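Local coordinates for Rho-related gtp-binding protein RHOD (Homo sapiens, PDB 2J1L) that is a Rho-type small GTP-binding protein of the Ras family that binds guanosine-5'-diphosphate and carries a magnesium ion, at residues 82-87 / 198-203; 116-121 / 158-163. All coordinates share one frame; numbering follows the deposited sequence.

In the fold
Interactions 1 and 2 lie on opposite sides of the centre of one Ras-like domain, their centres 29 Å apart and their nearest atoms about 15 Å apart. In chain order the segments run 82-87, 116-121, 158-163, 198-203, so interaction 2 is nested inside the loop that interaction 1 closes. They share no secondary-structure element. Interaction 1 joins strand 80-88 of the mixed sheet to the C-terminal helix 196-209, its centre about 11 Å from the centre of the chain, against about 19 Å for interaction 2, which joins the start of helix 118-135 to helix 154-162. The first is therefore part of the sheet-helix core, whereas the second joins a peripheral helix to a segment whose Thr116 side chain lies about 7 Å from GDP.

Interaction 1. Residues 82-87 / 198-203; sequences VHLHIW and AVFQEA
Leu84 and Ile86 of strand 80-88 pack against Phe200 of helix 196-209 in a buried, apolar strand-to-helix contact, part of the layer between sheet and C-terminal helix in the Ras-like G-domain fold. Its extent is modest: 126 Å² is buried in all, and Phe200 supplies about half of it. The two strand residues, two apart in sequence, both direct their CB toward the helix, while the intervening His85 leaves from the other side of the strand. Phe200 answers them with different parts of its side chain. Leu84 reaches the base of the side chain, where its CD2 lies 4.1 Å from Phe200 CB; the backbones are still 8.7 Å apart here, measured between Leu84 CA and Phe200 CA, so side chains fill the separation. Phe200 has CG anti to its carbonyl carbon (chi1 -72°), which carries the ring off the helix toward Ile86. The Ile86 side chain runs at about a right angle to that of Phe200. Leu50, Leu51 and Phe54 of helix 47-55 line the same layer, Phe54 stacking its ring on Phe200. Backbone hydrogen bonds between Leu84 and Val73 and between His85 and Val35 tie the strand into the sheet. Ile86 meets the ring obliquely at its CD1-CE1 side: Ile86 CD1 lies 4.2 Å from Phe200 CD1, and Ile86 CG1 comes 4.1 Å from Phe200 CE1.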
loop_
_atom_site.group_PDB
_atom_site.type_symbol
_atom_site.label_atom_id
_atom_site.label_comp_id
_atom_site.label_asym_id
_atom_site.label_seq_id
_atom_site.Cartn_x
_atom_site.Cartn_y
_atom_site.Cartn_z
ATOM N N VAL A 82 -18.273 -6.099 -5.305
ATOM C CA VAL A 82 -17.135 -6.188 -6.222
ATOM C C VAL A 82 -16.243 -7.369 -5.839
ATOM O O VAL A 82 -15.947 -7.544 -4.661
ATOM C CB VAL A 82 -16.306 -4.898 -6.132
ATOM C CG1 VAL A 82 -14.914 -5.065 -6.765
ATOM C CG2 VAL A 82 -17.067 -3.749 -6.757
ATOM N N HIS A 83 -15.818 -8.177 -6.814
ATOM C CA HIS A 83 -14.805 -9.220 -6.552
ATOM C C HIS A 83 -13.428 -8.601 -6.665
ATOM O O HIS A 83 -13.068 -8.107 -7.736
ATOM C CB HIS A 83 -14.868 -10.379 -7.562
ATOM C CG HIS A 83 -16.163 -11.124 -7.569
ATOM N ND1 HIS A 83 -16.416 -12.187 -6.730
ATOM C CD2 HIS A 83 -17.272 -10.974 -8.334
ATOM C CE1 HIS A 83 -17.634 -12.648 -6.965
ATOM N NE2 HIS A 83 -18.175 -11.927 -7.931
ATOM N N LEU A 84 -12.658 -8.647 -5.579
ATOM C CA LEU A 84 -11.236 -8.276 -5.619
ATOM C C LEU A 84 -10.349 -9.496 -5.857
ATOM O O LEU A 84 -10.553 -10.554 -5.275
ATOM C CB LEU A 84 -10.781 -7.633 -4.316
ATOM C CG LEU A 84 -10.919 -6.127 -4.164
ATOM C CD1 LEU A 84 -12.292 -5.684 -4.571
ATOM C CD2 LEU A 84 -10.618 -5.733 -2.716
ATOM N N HIS A 85 -9.354 -9.328 -6.712
ATOM C CA HIS A 85 -8.299 -10.311 -6.873
ATOM C C HIS A 85 -7.071 -9.602 -6.416
ATOM O O HIS A 85 -6.661 -8.657 -7.061
ATOM C CB HIS A 85 -8.182 -10.726 -8.340
ATOM C CG HIS A 85 -9.388 -11.460 -8.847
ATOM N ND1 HIS A 85 -9.310 -12.708 -9.429
ATOM C CD2 HIS A 85 -10.705 -11.139 -8.818
ATOM C CE1 HIS A 85 -10.524 -13.115 -9.757
ATOM N NE2 HIS A 85 -11.389 -12.183 -9.396
ATOM N N ILE A 86 -6.522 -10.011 -5.277
ATOM C CA ILE A 86 -5.334 -9.357 -4.722
ATOM C C ILE A 86 -4.071 -10.224 -4.864
ATOM O O ILE A 86 -4.040 -11.391 -4.435
ATOM C CB ILE A 86 -5.541 -9.016 -3.234
ATOM C CG1 ILE A 86 -6.715 -8.042 -3.067
ATOM C CG2 ILE A 86 -4.252 -8.457 -2.656
ATOM C CD1 ILE A 86 -7.583 -8.286 -1.867
ATOM N N TRP A 87 -3.033 -9.627 -5.443
ATOM C CA TRP A 87 -1.771 -10.315 -5.720
ATOM C C TRP A 87 -0.671 -9.904 -4.751
ATOM O O TRP A 87 -0.456 -8.733 -4.511
ATOM C CB TRP A 87 -1.329 -10.005 -7.143
ATOM C CG TRP A 87 -2.176 -10.680 -8.191
ATOM C CD1 TRP A 87 -3.368 -10.233 -8.702
ATOM C CD2 TRP A 87 -1.906 -11.914 -8.841
ATOM N NE1 TRP A 87 -3.837 -11.111 -9.643
ATOM C CE2 TRP A 87 -2.961 -12.155 -9.742
ATOM C CE3 TRP A 87 -0.879 -12.845 -8.747
ATOM C CZ2 TRP A 87 -3.018 -13.289 -10.527
ATOM C CZ3 TRP A 87 -0.926 -13.958 -9.543
ATOM C CH2 TRP A 87 -1.986 -14.172 -10.423
ATOM N N ALA A 198 -10.649 0.362 4.404
ATOM C CA ALA A 198 -10.699 1.617 3.671
ATOM C C ALA A 198 -9.658 1.593 2.567
ATOM O O ALA A 198 -9.955 1.984 1.451
ATOM C CB ALA A 198 -10.481 2.821 4.587
ATOM N N VAL A 199 -8.462 1.093 2.848
ATOM C CA VAL A 199 -7.459 1.023 1.794
ATOM C C VAL A 199 -7.984 0.262 0.583
ATOM O O VAL A 199 -7.841 0.711 -0.546
ATOM C CB VAL A 199 -6.125 0.382 2.247
ATOM C CG1 VAL A 199 -5.171 0.328 1.090
ATOM C CG2 VAL A 199 -5.509 1.157 3.424
ATOM N N PHE A 200 -8.597 -0.884 0.800
ATOM C CA PHE A 200 -8.997 -1.699 -0.331
ATOM C C PHE A 200 -10.285 -1.202 -0.984
ATOM O O PHE A 200 -10.543 -1.513 -2.130
ATOM C CB PHE A 200 -9.099 -3.161 0.066
ATOM C CG PHE A 200 -7.765 -3.796 0.300
ATOM C CD1 PHE A 200 -7.026 -4.315 -0.766
ATOM C CD2 PHE A 200 -7.217 -3.859 1.576
ATOM C CE1 PHE A 200 -5.812 -4.880 -0.561
ATOM C CE2 PHE A 200 -5.982 -4.442 1.771
ATOM C CZ PHE A 200 -5.279 -4.935 0.698
ATOM N N GLN A 201 -11.078 -0.426 -0.260
ATOM C CA GLN A 201 -12.246 0.216 -0.837
ATOM C C GLN A 201 -11.865 1.385 -1.732
ATOM O O GLN A 201 -12.446 1.559 -2.799
ATOM C CB GLN A 201 -13.183 0.724 0.263
ATOM C CG GLN A 201 -14.183 -0.302 0.712
ATOM C CD GLN A 201 -15.128 0.250 1.725
ATOM O OE1 GLN A 201 -16.297 0.484 1.420
ATOM N NE2 GLN A 201 -14.640 0.480 2.941
ATOM N N GLU A 202 -10.929 2.210 -1.278
ATOM C CA GLU A 202 -10.360 3.247 -2.134
ATOM C C GLU A 202 -9.739 2.624 -3.364
ATOM O O GLU A 202 -9.983 3.056 -4.481
ATOM C CB GLU A 202 -9.290 4.039 -1.405
ATOM C CG GLU A 202 -9.778 5.410 -0.962
ATOM C CD GLU A 202 -10.092 6.320 -2.146
ATOM O OE1 GLU A 202 -9.142 6.823 -2.798
ATOM O OE2 GLU A 202 -11.299 6.525 -2.420
ATOM N N ALA A 203 -8.930 1.599 -3.141
ATOM C CA ALA A 203 -8.340 0.827 -4.220
ATOM C C ALA A 203 -9.410 0.479 -5.280
ATOM O O ALA A 203 -9.275 0.823 -6.459
ATOM C CB ALA A 203 -7.692 -0.432 -3.647
#

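Interaction 2. Residues 116-121 / 158-163; sequences TSPNSF and NKLRRN
Leu160 of helix 154-162 reaches across to Thr116 and Pro118, and its side chain can be traced outward. CB points toward the other segment but remains 5.5 Å from Thr116 O. CG, set anti to the carbonyl carbon of Leu160 (chi1 -73°), comes to 4.0 Å from Thr116 O. From there the branches divide. Leu160 CD1 lies 3.7 Å from Thr116 O. Leu160 CD2 approaches Thr116 O at 3.6 Å. The same Leu160 CD2 also meets Pro118 CD at 3.8 Å. Both methyls thus rest on one backbone carbonyl oxygen in van der Waals contact, and CD2 alone extends to the proline ring. Helix 154-162, between strand 141-146 and helix 170-179, occupies the place of the insert helix characteristic of Rho proteins within the Ras-like fold, and Leu160 joins it to the start of helix 118-135. Thr116 in turn touches Leu150 of the GDP pocket. Ser117 is the N-cap of helix 118-135, its OG accepting a weak bond from Ser120 N at 3.5 Å. Ser120 OG donates to Ser117 O at 2.7 Å, in the carbonyl plane on a lone pair (C=O...donor angle 139°), and Phe121 N donates to that same oxygen.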
loop_
_atom_site.group_PDB
_atom_site.type_symbol
_atom_site.label_atom_id
_atom_site.label_comp_id
_atom_site.label_asym_id
_atom_site.label_seq_id
_atom_site.Cartn_x
_atom_site.Cartn_y
_atom_site.Cartn_z
ATOM N N THR A 116 7.820 3.368 9.790
ATOM C CA THR A 116 9.011 3.420 10.669
ATOM C C THR A 116 10.318 2.937 10.002
ATOM O O THR A 116 11.354 2.812 10.673
ATOM C CB THR A 116 8.782 2.648 11.990
ATOM O OG1 THR A 116 8.527 1.260 11.719
ATOM C CG2 THR A 116 7.610 3.257 12.743
ATOM N N SER A 117 10.257 2.688 8.687
ATOM C CA SER A 117 11.431 2.351 7.854
ATOM C C SER A 117 11.615 3.399 6.750
ATOM O O SER A 117 11.073 3.256 5.649
ATOM C CB SER A 117 11.254 0.967 7.221
ATOM O OG SER A 117 12.336 0.642 6.369
ATOM N N PRO A 118 12.359 4.469 7.041
ATOM C CA PRO A 118 12.676 5.425 5.994
ATOM C C PRO A 118 13.248 4.822 4.699
ATOM O O PRO A 118 13.047 5.399 3.630
ATOM C CB PRO A 118 13.680 6.354 6.674
ATOM C CG PRO A 118 13.259 6.328 8.105
ATOM C CD PRO A 118 12.887 4.900 8.345
ATOM N N ASN A 119 13.937 3.684 4.765
ATOM C CA ASN A 119 14.399 3.050 3.523
ATOM C C ASN A 119 13.272 2.632 2.589
ATOM O O ASN A 119 13.332 2.908 1.372
ATOM C CB ASN A 119 15.268 1.838 3.784
ATOM C CG ASN A 119 16.684 2.094 3.430
ATOM O OD1 ASN A 119 17.000 2.446 2.281
ATOM N ND2 ASN A 119 17.568 1.960 4.415
ATOM N N SER A 120 12.272 1.939 3.157
ATOM C CA SER A 120 11.129 1.463 2.387
ATOM C C SER A 120 10.431 2.647 1.756
ATOM O O SER A 120 9.959 2.550 0.641
ATOM C CB SER A 120 10.154 0.636 3.242
ATOM O OG SER A 120 9.577 1.390 4.294
ATOM N N PHE A 121 10.409 3.770 2.461
ATOM C CA PHE A 121 9.839 4.994 1.925
ATOM C C PHE A 121 10.641 5.478 0.719
ATOM O O PHE A 121 10.103 5.615 -0.381
ATOM C CB PHE A 121 9.817 6.035 3.028
ATOM C CG PHE A 121 9.156 7.324 2.652
ATOM C CD1 PHE A 121 7.836 7.349 2.221
ATOM C CD2 PHE A 121 9.828 8.527 2.809
ATOM C CE1 PHE A 121 7.216 8.547 1.897
ATOM C CE2 PHE A 121 9.210 9.742 2.494
ATOM C CZ PHE A 121 7.907 9.752 2.037
ATOM N N ASN A 158 13.126 6.432 18.816
ATOM C CA ASN A 158 14.400 6.766 19.402
ATOM C C ASN A 158 15.565 6.090 18.684
ATOM O O ASN A 158 16.612 6.709 18.503
ATOM C CB ASN A 158 14.407 6.389 20.877
ATOM C CG ASN A 158 15.671 6.819 21.577
ATOM O OD1 ASN A 158 15.825 7.978 21.945
ATOM N ND2 ASN A 158 16.585 5.884 21.762
ATOM N N LYS A 159 15.394 4.830 18.282
ATOM C CA LYS A 159 16.428 4.135 17.498
ATOM C C LYS A 159 16.574 4.797 16.123
ATOM O O LYS A 159 17.691 4.944 15.615
ATOM C CB LYS A 159 16.129 2.635 17.353
ATOM C CG LYS A 159 17.337 1.794 16.920
ATOM C CD LYS A 159 17.099 0.306 17.154
ATOM N N LEU A 160 15.448 5.210 15.537
ATOM C CA LEU A 160 15.476 6.068 14.345
ATOM C C LEU A 160 16.260 7.337 14.661
ATOM O O LEU A 160 17.303 7.577 14.054
ATOM C CB LEU A 160 14.066 6.428 13.859
ATOM C CG LEU A 160 13.265 5.318 13.168
ATOM C CD1 LEU A 160 11.888 5.805 12.707
ATOM C CD2 LEU A 160 14.039 4.761 11.999
ATOM N N ARG A 161 15.782 8.121 15.630
ATOM C CA ARG A 161 16.436 9.386 16.003
ATOM C C ARG A 161 17.949 9.245 16.224
ATOM O O ARG A 161 18.697 10.183 15.952
ATOM C CB ARG A 161 15.778 10.000 17.246
ATOM C CG ARG A 161 16.421 11.307 17.727
ATOM N N ARG A 162 18.394 8.079 16.701
ATOM C CA ARG A 162 19.825 7.836 16.960
ATOM C C ARG A 162 20.657 7.635 15.682
ATOM O O ARG A 162 21.852 7.914 15.682
ATOM C CB ARG A 162 20.017 6.644 17.914
ATOM N N ASN A 163 20.038 7.154 14.605
ATOM C CA ASN A 163 20.715 7.028 13.306
ATOM C C ASN A 163 20.364 8.187 12.371
ATOM O O ASN A 163 20.475 8.060 11.148
ATOM C CB ASN A 163 20.363 5.693 12.635
ATOM C CG ASN A 163 20.865 4.496 13.422
ATOM O OD1 ASN A 163 22.031 4.443 13.818
ATOM N ND2 ASN A 163 19.987 3.527 13.649
#